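Local coordinates for type III secretion system effector HopBA1 (Pseudomonas syringae pv. aptata, PDB 5T09), which acts as a virulence factor recognised by the Arabidopsis disease-resistance protein RBA1, which triggers plant cell death, and enhances RBA1 self-association, at residues D200-K203 with D204-P207. Sequence-based numbering, arbitrary orientation.
With K (potassium ion), chain B.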
loop_
_atom_site.group_PDB
_atom_site.type_symbol
_atom_site.label_atom_id
_atom_site.label_comp_id
_atom_site.label_asym_id
_atom_site.label_seq_id
_atom_site.Cartn_x
_atom_site.Cartn_y
_atom_site.Cartn_z
ATOM N N ASP A 200 -4.856 -4.718 16.250
ATOM C CA ASP A 200 -4.303 -5.938 15.672
ATOM C C ASP A 200 -4.075 -5.841 14.165
ATOM O O ASP A 200 -3.970 -6.877 13.498
ATOM C CB ASP A 200 -5.230 -7.123 15.969
ATOM C CG ASP A 200 -4.485 -8.325 16.514
ATOM O OD1 ASP A 200 -3.349 -8.582 16.060
ATOM O OD2 ASP A 200 -5.034 -9.012 17.401
ATOM N N GLY A 201 -3.979 -4.636 13.610
ATOM C CA GLY A 201 -3.813 -4.472 12.185
ATOM C C GLY A 201 -5.127 -4.649 11.450
ATOM O O GLY A 201 -6.187 -4.798 12.064
ATOM N N PRO A 202 -5.086 -4.642 10.116
ATOM C CA PRO A 202 -6.331 -4.739 9.346
ATOM C C PRO A 202 -7.097 -6.014 9.663
ATOM O O PRO A 202 -6.521 -7.040 10.027
ATOM C CB PRO A 202 -5.852 -4.720 7.891
ATOM C CG PRO A 202 -4.519 -4.044 7.939
ATOM C CD PRO A 202 -3.911 -4.478 9.243
ATOM N N LYS A 203 -8.417 -5.938 9.515
ATOM C CA LYS A 203 -9.261 -7.097 9.763
ATOM C C LYS A 203 -9.003 -8.174 8.717
ATOM O O LYS A 203 -8.852 -7.884 7.527
ATOM C CB LYS A 203 -10.736 -6.694 9.754
ATOM C CG LYS A 203 -11.692 -7.861 9.968
ATOM C CD LYS A 203 -13.073 -7.398 10.418
ATOM C CE LYS A 203 -13.757 -6.536 9.370
ATOM N NZ LYS A 203 -15.129 -6.136 9.795
ATOM N N ASP A 204 -8.955 -9.425 9.173
ATOM C CA ASP A 204 -8.689 -10.587 8.324
ATOM C C ASP A 204 -7.321 -10.519 7.653
ATOM O O ASP A 204 -7.103 -11.175 6.631
ATOM C CB ASP A 204 -9.778 -10.762 7.259
ATOM C CG ASP A 204 -11.128 -11.109 7.857
ATOM O OD1 ASP A 204 -11.163 -11.856 8.855
ATOM O OD2 ASP A 204 -12.154 -10.630 7.330
HETATM N N MSE A 205 -6.392 -9.737 8.201
HETATM C CA MSE A 205 -5.025 -9.696 7.684
HETATM C C MSE A 205 -4.028 -9.788 8.837
HETATM O O MSE A 205 -4.396 -9.624 9.999
HETATM C CB MSE A 205 -4.788 -8.418 6.868
HETATM C CG MSE A 205 -5.885 -8.129 5.844
HETATM SE SE MSE A 205 -5.501 -6.613 4.667
HETATM C CE MSE A 205 -4.212 -7.494 3.492
ATOM N N ARG A 206 -2.765 -10.056 8.511
ATOM C CA ARG A 206 -1.753 -10.230 9.538
ATOM C C ARG A 206 -1.485 -8.909 10.262
ATOM O O ARG A 206 -1.558 -7.835 9.657
ATOM C CB ARG A 206 -0.453 -10.738 8.928
ATOM C CG ARG A 206 -0.556 -12.088 8.253
ATOM C CD ARG A 206 0.606 -12.277 7.299
ATOM N NE ARG A 206 0.529 -11.338 6.185
ATOM C CZ ARG A 206 1.518 -11.098 5.332
ATOM N NH1 ARG A 206 2.678 -11.728 5.455
ATOM N NH2 ARG A 206 1.343 -10.227 4.351
ATOM N N PRO A 207 -1.148 -8.961 11.551
ATOM C CA PRO A 207 -0.822 -7.721 12.269
ATOM C C PRO A 207 0.341 -6.991 11.612
ATOM O O PRO A 207 1.316 -7.602 11.172
ATOM C CB PRO A 207 -0.458 -8.206 13.677
ATOM C CG PRO A 207 -1.059 -9.561 13.794
ATOM C CD PRO A 207 -1.031 -10.144 12.419
HETATM K K K B . -5.585 -8.493 12.107
#
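The Pro207 ring turns one face to Asp200, whose backbone O and carboxylate OD1 both approach from that side; OD1 comes to 3.4 Å from Pro207 CG. A CA-H...O contact, Pro207 CA to Asp200 O at 3.5 Å, adds to this pairing. The other proline ring, Pro202, has Met205 CB over one face; on that same side the Arg206 carbonyl oxygen lies off the CD edge, and Met205 SE stands at the CB edge, 3.8 Å from Pro202 CB. Chi1 of Met205 (-48°), which sets CG beside its own backbone N, and an extended chi2 place SE there.

The loop folds back on itself and turns three carbonyls onto the potassium ion: Asp200 O, Pro202 O and Met205 O, each at 2.7 Å. Main-chain carbonyl oxygens are common ligands of potassium. Pro202 O and Met205 O lie 3.3 Å apart, a closeness the shared cation probably compensates. Pro202 O works twice, since Met205 N also donates to it (3.3 Å, 148° at the hydrogen), standing above the carbonyl plane. That bond closes a type II beta turn, Pro202 to Met205, with Asp204 at positive phi.

The loop connects strand 184-190 to strand 209-214 of the mainly parallel sheet. Helix 166-179 borders it, with Asp170 salt-bridged to Arg206 and Asn166 bonded to Lys203 O; from strand 49-54, Tyr51 packs on Pro202 and Met205 and hydrogen-bonds Arg206 O.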